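Local structure of N-acetylglucosamine-6-phosphate deacetylase (Mycobacterium smegmatis, 6FV4) at residues B[87-92]-B[121-126]; B[165-170]-B[191-196]; B[228-233]-B[238-243]; B[330-335]-B[344-349]. The protein probably removes the acetyl group of N-acetylglucosamine-6-phosphate by hydrolysis, as a metal-dependent enzyme of amino-sugar metabolism. The protein carries 1 engineered substitution. One frame throughout, in Å; residues are numbered along the deposited sequence.

In the fold
All four contacts belong to the metal-dependent (beta/alpha)8 barrel of the amidohydrolase superfamily. Contacts 1 and 2 are neighbours on the outer helical layer, their centres 20 Å apart: the CB of Ala-124 lies 3.6 Å from the O of Gly-170, which places helix 113-129 beside helix 160-170. Contact 4, a pairing of helices 324-334 and 339-357, is centred about 30 Å from the centre of contact 1, across the chain's centre, and lies away from the annotated sites. Contact 3 lies near the metals, with the side chain of Met-230 about 9 Å from the bound cadmium; Asn-228 and Ala-229 are predicted substrate ligands, and the second subunit packs against it.

Contact 1: B[87-92]-B[121-126]; sequences DETARA and SGLARQ
The hydroxyl OG1 of Thr-89 has two oxygen partners, one across the contact and one a turn earlier in the chain: it donates to the side-chain oxygen OE1 of Gln-126 at 2.7 Å and also lies within hydrogen-bonding reach of the carbonyl of Thr-85, so its single proton is probably shared between two acceptors. The hydroxyl approaches OE1 at a C=O...donor angle of 112°, 53° out of the amide plane and not on a lone pair. Thr-89 keeps OG1 beside its own backbone N (chi1 -63°), and its methyl CG2 also comes to 3.4 Å from Gln-126 OE1. Gln-126, bent at its second torsion, brings its amide across the threonine. The other end of that amide is tied down as well, because NE2 bonds to Asp-86, which also takes a salt bridge from Arg-125; the two bonds, one at each end, probably hold the amide's orientation. Beside this polar link, the CD2 methyl of Leu-123 reaches to 4.0 Å from Thr-89 OG1, while the same side chain packs on Ala-106 and Leu-108 of strand 104-109 and is about 12 Å from the bound zinc. The buried link joins helices 86-98 and 113-129, successive helices on the outside of a (beta/alpha)8 barrel.

Contact 2: B[165-170]-B[191-196]; sequences RVLDAG and AQLVNA
Apolar contact is the whole of what passes directly between 165-170 and 191-196, and it turns on one methyl of Leu-167. Its CD1 lies 3.6 Å from the CB of Ala-196 and 4.2 Å from the CD2 of Leu-193, so one branch of the leucine is set against two residues at the end of helix 186-195 and just past it. With CG anti to the carbonyl carbon (chi1 -69°), the Leu-167 side chain extends across to them. The patch is small, 119 Å² in all, and its two ends differ: Ala-196 is exposed, whereas Leu-193 is buried, resting on Val-177 and Ile-179 of strand 174-179 and on Ile-163. Leu-167 itself also leans on Val-174 of that strand. No hydrogen bond joins the two segments. Ala-196 is the first residue past its helix, its backbone N still bonded to the O of Gln-192 at 3.2 Å. Outside the segments, Gln-192 NE2 donates to the carbonyl of Pro-160, where helix 160-170 begins. Two neighbouring helices packed over the strand between them, with Leu-193 on the strand and Leu-167 bridging from helix to helix, are what the outer layer of a (beta/alpha)8 barrel is built from.

Contact 3: B[228-233]-B[238-243]; sequences NAMRPI and PGPAVA
The pyrrolidine ring of Pro-240 presents its CG–CD corner to residues 230 and 231: CD lies 3.7 Å from the backbone O of Arg-231 and 3.9 Å from its CB, while CG meets the CG of Met-230 at 4.0 Å. The ring and the methionine chain lie alongside, running opposite ways. This is the loop that follows barrel strand 222-223 and folds back onto the first turn of helix 240-246, in the (beta/alpha)8 barrel; its Asn-228 and Ala-229 are predicted to bind substrate. Beyond the ring, the SD of Met-230 comes within 4.2 Å of the CB of Ala-241, its chain running extended from the backbone before bending at its last torsion. Ile-233 forms the other apolar half: its CG1 lies 3.9 Å from the CG2 of Val-242, the two side chains roughly perpendicular. Ile-233 also packs on Ile-265 and Val-242 on Ala-264, both of the second subunit. Gly-239, with a positive phi of 77°, occupies the N-cap position, its CA against the carbonyl of Pro-232. No direct hydrogen bond joins the two segments. One water does that work, donating to Arg-231 O at 2.8 Å and to Pro-238 O at 3.0 Å, and accepting from the backbone N of Ala-241.

Contact 4: B[330-335]-B[344-349]; sequences LAVAHC and SLAVRQ
Val-332 and Ala-346 form the tight point of this helix pair: the CG2 of Val-332 presses to 3.5 Å from the CB of Ala-346, closer than carbons usually come. The closest backbone approach falls at the same pair, with the CA atoms of Val-332 and Ala-346 6.0 Å apart. The valine offers that methyl because CG1 is anti to the backbone N (chi1 175°), which turns CG2 toward the N side, facing the alanine. Away from this point the fit slackens. The CB of Ala-331 lies 4.4 Å from that of Ala-346, a loose contact of methyl against methyl, and 4.3 Å from the OE1 of Gln-349. The two segments belong to a helical hairpin, helices 324-334 and 339-357 joined by a short loop; the axes of 330-334 and 344-349 approach to 9.0 Å, with N-to-C directions 140° apart. The hairpin packs against the (beta/alpha)8 barrel, Ala-331 and Gln-349 resting on Leu-280 of strand 278-281. Gln-349 does not pair across the hairpin: its OE1 is held by the hydroxyl of Tyr-266, on helix 263-273, and its NE2 bonds only weakly to Thr-270, so the amide is anchored to a third helix. Toward the loop end, Leu-345 reaches out with CG anti to its backbone N and sets CD2 at 4.0 Å from the CB of Cys-335, a looser fit than the valine's. Even this slacker part is buried, for helix 263-273 runs alongside and its Tyr-266 also covers Ala-331 and Cys-335.

Contact 1: B[87-92]-B[121-126]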
loop_
_atom_site.group_PDB
_atom_site.type_symbol
_atom_site.label_atom_id
_atom_site.label_comp_id
_atom_site.label_asym_id
_atom_site.label_seq_id
_atom_site.Cartn_x
_atom_site.Cartn_y
_atom_site.Cartn_z
ATOM N N ASP B 87 -40.623 11.367 4.039
ATOM C CA ASP B 87 -40.599 11.734 2.631
ATOM C C ASP B 87 -39.166 11.809 2.101
ATOM O O ASP B 87 -38.872 11.308 1.009
ATOM C CB ASP B 87 -41.337 13.060 2.452
ATOM C CG ASP B 87 -41.107 13.685 1.097
ATOM O OD1 ASP B 87 -41.139 12.960 0.073
ATOM O OD2 ASP B 87 -40.891 14.918 1.051
ATOM N N GLU B 88 -38.255 12.411 2.867
ATOM C CA GLU B 88 -36.878 12.498 2.398
ATOM C C GLU B 88 -36.209 11.130 2.420
ATOM O O GLU B 88 -35.492 10.775 1.480
ATOM C CB GLU B 88 -36.100 13.508 3.236
ATOM C CG GLU B 88 -36.705 14.890 3.166
ATOM C CD GLU B 88 -35.728 15.972 2.789
ATOM O OE1 GLU B 88 -34.667 15.666 2.199
ATOM O OE2 GLU B 88 -36.027 17.152 3.085
ATOM N N THR B 89 -36.437 10.347 3.474
ATOM C CA THR B 89 -35.844 9.016 3.526
ATOM C C THR B 89 -36.391 8.130 2.418
ATOM O O THR B 89 -35.636 7.375 1.790
ATOM C CB THR B 89 -36.079 8.392 4.894
ATOM O OG1 THR B 89 -35.416 9.195 5.871
ATOM C CG2 THR B 89 -35.497 6.961 4.950
ATOM N N ALA B 90 -37.694 8.227 2.142
ATOM C CA ALA B 90 -38.285 7.392 1.102
ATOM C C ALA B 90 -37.680 7.695 -0.266
ATOM O O ALA B 90 -37.443 6.781 -1.060
ATOM C CB ALA B 90 -39.798 7.566 1.066
ATOM N N ARG B 91 -37.421 8.975 -0.555
ATOM C CA ARG B 91 -36.858 9.355 -1.848
ATOM C C ARG B 91 -35.416 8.880 -1.992
ATOM O O ARG B 91 -35.001 8.439 -3.078
ATOM C CB ARG B 91 -36.937 10.876 -2.029
ATOM C CG ARG B 91 -38.310 11.392 -2.408
ATOM C CD ARG B 91 -38.239 12.739 -3.130
ATOM N NE ARG B 91 -37.722 13.808 -2.273
ATOM C CZ ARG B 91 -38.470 14.561 -1.467
ATOM N NH1 ARG B 91 -39.780 14.370 -1.399
ATOM N NH2 ARG B 91 -37.907 15.511 -0.726
ATOM N N ALA B 92 -34.621 9.008 -0.926
ATOM C CA ALA B 92 -33.243 8.536 -0.981
ATOM C C ALA B 92 -33.204 7.028 -1.135
ATOM O O ALA B 92 -32.466 6.494 -1.981
ATOM C CB ALA B 92 -32.487 8.958 0.275
ATOM N N SER B 121 -33.414 10.017 16.608
ATOM C CA SER B 121 -34.745 9.515 16.942
ATOM C C SER B 121 -35.582 9.263 15.694
ATOM O O SER B 121 -36.213 8.208 15.560
ATOM C CB SER B 121 -35.477 10.501 17.864
ATOM O OG SER B 121 -34.949 10.467 19.173
ATOM N N GLY B 122 -35.605 10.228 14.769
ATOM C CA GLY B 122 -36.391 10.061 13.553
ATOM C C GLY B 122 -35.868 8.978 12.619
ATOM O O GLY B 122 -36.653 8.264 11.980
ATOM N N LEU B 123 -34.543 8.855 12.490
ATOM C CA LEU B 123 -34.031 7.806 11.611
ATOM C C LEU B 123 -34.224 6.424 12.233
ATOM O O LEU B 123 -34.430 5.443 11.508
ATOM C CB LEU B 123 -32.546 8.043 11.279
ATOM C CG LEU B 123 -32.152 9.080 10.225
ATOM C CD1 LEU B 123 -30.637 9.009 9.927
ATOM C CD2 LEU B 123 -32.941 8.881 8.936
ATOM N N ALA B 124 -34.162 6.321 13.565
ATOM C CA ALA B 124 -34.381 5.027 14.214
ATOM C C ALA B 124 -35.761 4.465 13.876
ATOM O O ALA B 124 -35.930 3.250 13.747
ATOM C CB ALA B 124 -34.226 5.163 15.731
ATOM N N ARG B 125 -36.756 5.336 13.717
ATOM C CA ARG B 125 -38.086 4.875 13.327
ATOM C C ARG B 125 -38.078 4.308 11.909
ATOM O O ARG B 125 -38.771 3.323 11.610
ATOM C CB ARG B 125 -39.089 6.028 13.458
ATOM C CG ARG B 125 -40.497 5.667 13.019
ATOM C CD ARG B 125 -41.484 6.823 13.261
ATOM N NE ARG B 125 -42.621 6.673 12.361
ATOM C CZ ARG B 125 -42.694 7.255 11.170
ATOM N NH1 ARG B 125 -41.707 8.048 10.766
ATOM N NH2 ARG B 125 -43.752 7.055 10.390
ATOM N N GLN B 126 -37.292 4.902 11.019
ATOM C CA GLN B 126 -37.204 4.337 9.676
ATOM C C GLN B 126 -36.347 3.077 9.624
ATOM O O GLN B 126 -36.582 2.218 8.767
ATOM C CB GLN B 126 -36.700 5.398 8.707
ATOM C CG GLN B 126 -37.822 6.357 8.312
ATOM C CD GLN B 126 -37.337 7.758 8.165
ATOM O OE1 GLN B 126 -36.133 8.001 8.128
ATOM N NE2 GLN B 126 -38.263 8.701 8.064
#

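Contact 2: B[165-170]-B[191-196]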
loop_
_atom_site.group_PDB
_atom_site.type_symbol
_atom_site.label_atom_id
_atom_site.label_comp_id
_atom_site.label_asym_id
_atom_site.label_seq_id
_atom_site.Cartn_x
_atom_site.Cartn_y
_atom_site.Cartn_z
ATOM N N ARG B 165 -26.603 9.329 25.687
ATOM C CA ARG B 165 -27.906 9.898 25.339
ATOM C C ARG B 165 -28.248 9.664 23.874
ATOM O O ARG B 165 -29.398 9.352 23.538
ATOM C CB ARG B 165 -27.918 11.390 25.651
ATOM C CG ARG B 165 -27.870 11.701 27.138
ATOM C CD ARG B 165 -28.158 13.157 27.366
ATOM N NE ARG B 165 -27.114 14.029 26.838
ATOM C CZ ARG B 165 -26.078 14.462 27.547
ATOM N NH1 ARG B 165 -25.941 14.083 28.810
ATOM N NH2 ARG B 165 -25.172 15.257 26.993
ATOM N N VAL B 166 -27.257 9.814 22.983
ATOM C CA VAL B 166 -27.503 9.607 21.561
ATOM C C VAL B 166 -27.751 8.136 21.274
ATOM O O VAL B 166 -28.657 7.785 20.507
ATOM C CB VAL B 166 -26.334 10.167 20.730
ATOM C CG1 VAL B 166 -26.449 9.712 19.283
ATOM C CG2 VAL B 166 -26.328 11.678 20.816
ATOM N N LEU B 167 -26.958 7.247 21.881
ATOM C CA LEU B 167 -27.180 5.817 21.688
ATOM C C LEU B 167 -28.522 5.379 22.273
ATOM O O LEU B 167 -29.202 4.517 21.703
ATOM C CB LEU B 167 -26.041 5.007 22.309
ATOM C CG LEU B 167 -24.653 5.100 21.650
ATOM C CD1 LEU B 167 -23.730 4.058 22.224
ATOM C CD2 LEU B 167 -24.748 4.963 20.156
ATOM N N ASP B 168 -28.908 5.940 23.422
ATOM C CA ASP B 168 -30.228 5.635 23.967
ATOM C C ASP B 168 -31.318 6.026 22.981
ATOM O O ASP B 168 -32.226 5.239 22.700
ATOM C CB ASP B 168 -30.425 6.345 25.307
ATOM C CG ASP B 168 -29.591 5.734 26.418
ATOM O OD1 ASP B 168 -28.997 4.648 26.201
ATOM O OD2 ASP B 168 -29.508 6.361 27.500
ATOM N N ALA B 169 -31.218 7.234 22.414
ATOM C CA ALA B 169 -32.228 7.711 21.473
ATOM C C ALA B 169 -32.391 6.780 20.272
ATOM O O ALA B 169 -33.480 6.703 19.691
ATOM C CB ALA B 169 -31.872 9.127 21.015
ATOM N N GLY B 170 -31.333 6.061 19.882
ATOM C CA GLY B 170 -31.438 5.177 18.737
ATOM C C GLY B 170 -32.016 3.797 18.994
ATOM O O GLY B 170 -32.374 3.104 18.036
ATOM N N ALA B 191 -13.922 2.904 23.242
ATOM C CA ALA B 191 -14.228 1.785 24.123
ATOM C C ALA B 191 -15.709 1.772 24.479
ATOM O O ALA B 191 -16.333 0.706 24.546
ATOM C CB ALA B 191 -13.371 1.851 25.389
ATOM N N GLN B 192 -16.288 2.955 24.674
ATOM C CA GLN B 192 -17.706 3.060 25.015
ATOM C C GLN B 192 -18.581 2.564 23.870
ATOM O O GLN B 192 -19.560 1.839 24.090
ATOM C CB GLN B 192 -18.041 4.514 25.357
ATOM C CG GLN B 192 -19.337 4.718 26.135
ATOM C CD GLN B 192 -19.739 6.182 26.187
ATOM O OE1 GLN B 192 -18.958 7.069 25.822
ATOM N NE2 GLN B 192 -20.966 6.445 26.625
ATOM N N LEU B 193 -18.222 2.924 22.634
ATOM C CA LEU B 193 -19.010 2.514 21.477
ATOM C C LEU B 193 -18.977 1.007 21.283
ATOM O O LEU B 193 -20.016 0.389 21.036
ATOM C CB LEU B 193 -18.501 3.239 20.229
ATOM C CG LEU B 193 -18.788 4.732 20.329
ATOM C CD1 LEU B 193 -17.859 5.515 19.404
ATOM C CD2 LEU B 193 -20.257 5.023 20.032
ATOM N N VAL B 194 -17.794 0.396 21.388
ATOM C CA VAL B 194 -17.672 -1.044 21.162
ATOM C C VAL B 194 -18.445 -1.822 22.220
ATOM O O VAL B 194 -19.100 -2.827 21.918
ATOM C CB VAL B 194 -16.188 -1.454 21.127
ATOM C CG1 VAL B 194 -16.048 -2.967 21.222
ATOM C CG2 VAL B 194 -15.547 -0.930 19.872
ATOM N N ASN B 195 -18.396 -1.362 23.470
ATOM C CA ASN B 195 -19.130 -2.042 24.532
ATOM C C ASN B 195 -20.634 -1.971 24.308
ATOM O O ASN B 195 -21.353 -2.898 24.682
ATOM C CB ASN B 195 -18.766 -1.449 25.891
ATOM C CG ASN B 195 -17.351 -1.795 26.313
ATOM O OD1 ASN B 195 -16.771 -2.775 25.841
ATOM N ND2 ASN B 195 -16.789 -0.990 27.207
ATOM N N ALA B 196 -21.113 -0.915 23.656
ATOM C CA ALA B 196 -22.514 -0.789 23.289
ATOM C C ALA B 196 -22.861 -1.507 21.993
ATOM O O ALA B 196 -24.000 -1.392 21.530
ATOM C CB ALA B 196 -22.885 0.691 23.169
#

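Contact 3: B[228-233]-B[238-243]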
loop_
_atom_site.group_PDB
_atom_site.type_symbol
_atom_site.label_atom_id
_atom_site.label_comp_id
_atom_site.label_asym_id
_atom_site.label_seq_id
_atom_site.Cartn_x
_atom_site.Cartn_y
_atom_site.Cartn_z
ATOM N N ASN B 228 -9.745 10.563 2.154
ATOM C CA ASN B 228 -10.563 11.779 2.164
ATOM C C ASN B 228 -10.723 12.286 3.585
ATOM O O ASN B 228 -10.959 11.503 4.508
ATOM C CB ASN B 228 -11.940 11.539 1.546
ATOM C CG ASN B 228 -11.857 11.122 0.105
ATOM O OD1 ASN B 228 -12.350 10.055 -0.277
ATOM N ND2 ASN B 228 -11.211 11.948 -0.709
ATOM N N ALA B 229 -10.577 13.606 3.758
ATOM C CA ALA B 229 -10.729 14.262 5.065
ATOM C C ALA B 229 -9.779 13.663 6.098
ATOM O O ALA B 229 -10.136 13.439 7.253
ATOM C CB ALA B 229 -12.176 14.198 5.558
ATOM N N MET B 230 -8.547 13.416 5.682
ATOM C CA MET B 230 -7.617 12.652 6.489
ATOM C C MET B 230 -6.212 13.151 6.188
ATOM O O MET B 230 -5.925 13.544 5.058
ATOM C CB MET B 230 -7.782 11.165 6.153
ATOM C CG MET B 230 -6.812 10.211 6.780
ATOM S SD MET B 230 -7.299 8.542 6.275
ATOM C CE MET B 230 -8.847 8.370 7.173
ATOM N N ARG B 231 -5.364 13.168 7.207
ATOM C CA ARG B 231 -3.971 13.542 7.013
ATOM C C ARG B 231 -3.316 12.613 5.987
ATOM O O ARG B 231 -3.568 11.406 5.997
ATOM C CB ARG B 231 -3.237 13.472 8.351
ATOM C CG ARG B 231 -1.749 13.701 8.280
ATOM C CD ARG B 231 -1.102 13.397 9.617
ATOM N NE ARG B 231 -1.458 14.384 10.626
ATOM C CZ ARG B 231 -0.572 15.073 11.339
ATOM N NH1 ARG B 231 0.728 14.881 11.153
ATOM N NH2 ARG B 231 -0.991 15.952 12.239
ATOM N N PRO B 232 -2.503 13.135 5.071
ATOM C CA PRO B 232 -1.889 12.276 4.053
ATOM C C PRO B 232 -0.754 11.425 4.612
ATOM O O PRO B 232 -0.294 11.599 5.744
ATOM C CB PRO B 232 -1.353 13.278 3.025
ATOM C CG PRO B 232 -1.077 14.500 3.837
ATOM C CD PRO B 232 -2.203 14.559 4.829
ATOM N N ILE B 233 -0.298 10.496 3.764
ATOM C CA ILE B 233 0.880 9.682 4.063
ATOM C C ILE B 233 2.137 10.508 3.834
ATOM O O ILE B 233 2.341 11.066 2.746
ATOM C CB ILE B 233 0.909 8.414 3.197
ATOM C CG1 ILE B 233 -0.338 7.549 3.435
ATOM C CG2 ILE B 233 2.179 7.587 3.487
ATOM C CD1 ILE B 233 -0.510 6.459 2.367
ATOM N N PRO B 238 3.571 8.550 8.892
ATOM C CA PRO B 238 2.670 7.874 7.944
ATOM C C PRO B 238 1.208 8.305 8.036
ATOM O O PRO B 238 0.462 8.171 7.055
ATOM C CB PRO B 238 2.821 6.386 8.313
ATOM C CG PRO B 238 4.059 6.282 9.111
ATOM C CD PRO B 238 4.190 7.597 9.838
ATOM N N GLY B 239 0.756 8.792 9.182
ATOM C CA GLY B 239 -0.617 9.226 9.292
ATOM C C GLY B 239 -1.576 8.060 9.419
ATOM O O GLY B 239 -1.173 6.891 9.452
ATOM N N PRO B 240 -2.878 8.360 9.472
ATOM C CA PRO B 240 -3.844 7.315 9.831
ATOM C C PRO B 240 -4.050 6.271 8.750
ATOM O O PRO B 240 -4.301 5.113 9.092
ATOM C CB PRO B 240 -5.138 8.106 10.107
ATOM C CG PRO B 240 -4.728 9.584 10.117
ATOM C CD PRO B 240 -3.537 9.650 9.212
ATOM N N ALA B 241 -3.950 6.635 7.466
ATOM C CA ALA B 241 -4.213 5.674 6.396
ATOM C C ALA B 241 -3.338 4.432 6.519
ATOM O O ALA B 241 -3.786 3.322 6.189
ATOM C CB ALA B 241 -4.001 6.321 5.022
ATOM N N VAL B 242 -2.109 4.592 7.012
ATOM C CA VAL B 242 -1.190 3.458 7.068
ATOM C C VAL B 242 -1.485 2.582 8.277
ATOM O O VAL B 242 -1.492 1.348 8.166
ATOM C CB VAL B 242 0.272 3.949 7.036
ATOM C CG1 VAL B 242 1.246 2.817 7.379
ATOM C CG2 VAL B 242 0.587 4.507 5.645
ATOM N N ALA B 243 -1.765 3.200 9.439
ATOM C CA ALA B 243 -2.249 2.439 10.591
ATOM C C ALA B 243 -3.499 1.651 10.237
ATOM O O ALA B 243 -3.636 0.481 10.618
ATOM C CB ALA B 243 -2.523 3.372 11.780
HETATM O O HOH W 1 -2.327 8.856 6.209
#

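Contact 4: B[330-335]-B[344-349]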
loop_
_atom_site.group_PDB
_atom_site.type_symbol
_atom_site.label_atom_id
_atom_site.label_comp_id
_atom_site.label_asym_id
_atom_site.label_seq_id
_atom_site.Cartn_x
_atom_site.Cartn_y
_atom_site.Cartn_z
ATOM N N LEU B 330 -16.935 0.890 -11.632
ATOM C CA LEU B 330 -15.592 1.473 -11.621
ATOM C C LEU B 330 -14.600 0.577 -10.881
ATOM O O LEU B 330 -13.437 0.454 -11.287
ATOM C CB LEU B 330 -15.634 2.873 -11.001
ATOM C CG LEU B 330 -16.190 3.965 -11.920
ATOM C CD1 LEU B 330 -16.360 5.308 -11.207
ATOM C CD2 LEU B 330 -15.269 4.102 -13.170
ATOM N N ALA B 331 -15.036 -0.062 -9.798
ATOM C CA ALA B 331 -14.180 -1.023 -9.108
ATOM C C ALA B 331 -13.747 -2.154 -10.042
ATOM O O ALA B 331 -12.572 -2.541 -10.055
ATOM C CB ALA B 331 -14.912 -1.584 -7.882
ATOM N N VAL B 332 -14.684 -2.698 -10.827
ATOM C CA VAL B 332 -14.353 -3.787 -11.747
ATOM C C VAL B 332 -13.405 -3.287 -12.837
ATOM O O VAL B 332 -12.502 -4.007 -13.285
ATOM C CB VAL B 332 -15.638 -4.383 -12.358
ATOM C CG1 VAL B 332 -15.290 -5.431 -13.421
ATOM C CG2 VAL B 332 -16.550 -4.993 -11.285
ATOM N N ALA B 333 -13.594 -2.043 -13.274
ATOM C CA ALA B 333 -12.801 -1.514 -14.379
ATOM C C ALA B 333 -11.380 -1.187 -13.944
ATOM O O ALA B 333 -10.426 -1.367 -14.718
ATOM C CB ALA B 333 -13.488 -0.278 -14.948
ATOM N N HIS B 334 -11.207 -0.714 -12.711
ATOM C CA HIS B 334 -9.930 -0.167 -12.286
ATOM C C HIS B 334 -9.161 -1.045 -11.315
ATOM O O HIS B 334 -8.092 -0.632 -10.861
ATOM C CB HIS B 334 -10.136 1.218 -11.670
ATOM C CG HIS B 334 -10.593 2.249 -12.653
ATOM N ND1 HIS B 334 -9.848 2.610 -13.756
ATOM C CD2 HIS B 334 -11.720 2.996 -12.700
ATOM C CE1 HIS B 334 -10.498 3.532 -14.442
ATOM N NE2 HIS B 334 -11.635 3.790 -13.817
ATOM N N CYS B 335 -9.646 -2.237 -10.979
ATOM C CA CYS B 335 -8.867 -3.024 -10.032
ATOM C C CYS B 335 -7.683 -3.733 -10.692
ATOM O O CYS B 335 -6.822 -4.250 -9.977
ATOM C CB CYS B 335 -9.746 -4.046 -9.308
ATOM S SG CYS B 335 -10.402 -5.340 -10.361
ATOM N N SER B 344 -15.429 -10.900 -8.953
ATOM C CA SER B 344 -15.395 -11.593 -7.671
ATOM C C SER B 344 -14.861 -10.690 -6.569
ATOM O O SER B 344 -15.361 -10.716 -5.434
ATOM C CB SER B 344 -14.556 -12.865 -7.790
ATOM O OG SER B 344 -15.337 -13.884 -8.390
ATOM N N LEU B 345 -13.860 -9.873 -6.884
ATOM C CA LEU B 345 -13.374 -8.915 -5.902
ATOM C C LEU B 345 -14.425 -7.846 -5.622
ATOM O O LEU B 345 -14.696 -7.524 -4.466
ATOM C CB LEU B 345 -12.080 -8.279 -6.394
ATOM C CG LEU B 345 -11.497 -7.188 -5.501
ATOM C CD1 LEU B 345 -11.111 -7.758 -4.152
ATOM C CD2 LEU B 345 -10.298 -6.524 -6.205
ATOM N N ALA B 346 -15.035 -7.296 -6.678
ATOM C CA ALA B 346 -15.999 -6.219 -6.509
ATOM C C ALA B 346 -17.198 -6.675 -5.681
ATOM O O ALA B 346 -17.730 -5.904 -4.875
ATOM C CB ALA B 346 -16.437 -5.701 -7.880
ATOM N N VAL B 347 -17.610 -7.942 -5.829
ATOM C CA VAL B 347 -18.726 -8.437 -5.024
ATOM C C VAL B 347 -18.345 -8.484 -3.548
ATOM O O VAL B 347 -19.147 -8.138 -2.671
ATOM C CB VAL B 347 -19.198 -9.808 -5.543
ATOM C CG1 VAL B 347 -20.046 -10.510 -4.489
ATOM C CG2 VAL B 347 -20.001 -9.628 -6.799
ATOM N N ARG B 348 -17.118 -8.898 -3.240
ATOM C CA ARG B 348 -16.655 -8.831 -1.854
ATOM C C ARG B 348 -16.659 -7.393 -1.341
ATOM O O ARG B 348 -17.115 -7.118 -0.226
ATOM C CB ARG B 348 -15.254 -9.419 -1.746
ATOM C CG ARG B 348 -15.220 -10.929 -1.541
ATOM C CD ARG B 348 -13.881 -11.497 -1.990
ATOM N NE ARG B 348 -13.576 -12.776 -1.337
ATOM C CZ ARG B 348 -13.927 -13.969 -1.804
ATOM N NH1 ARG B 348 -14.600 -14.075 -2.946
ATOM N NH2 ARG B 348 -13.602 -15.066 -1.134
ATOM N N GLN B 349 -16.150 -6.457 -2.146
ATOM C CA GLN B 349 -16.002 -5.088 -1.662
ATOM C C GLN B 349 -17.330 -4.347 -1.576
ATOM O O GLN B 349 -17.459 -3.418 -0.768
ATOM C CB GLN B 349 -15.048 -4.320 -2.566
ATOM C CG GLN B 349 -13.630 -4.850 -2.504
ATOM C CD GLN B 349 -12.723 -4.121 -3.447
ATOM O OE1 GLN B 349 -13.187 -3.562 -4.447
ATOM N NE2 GLN B 349 -11.422 -4.096 -3.131
#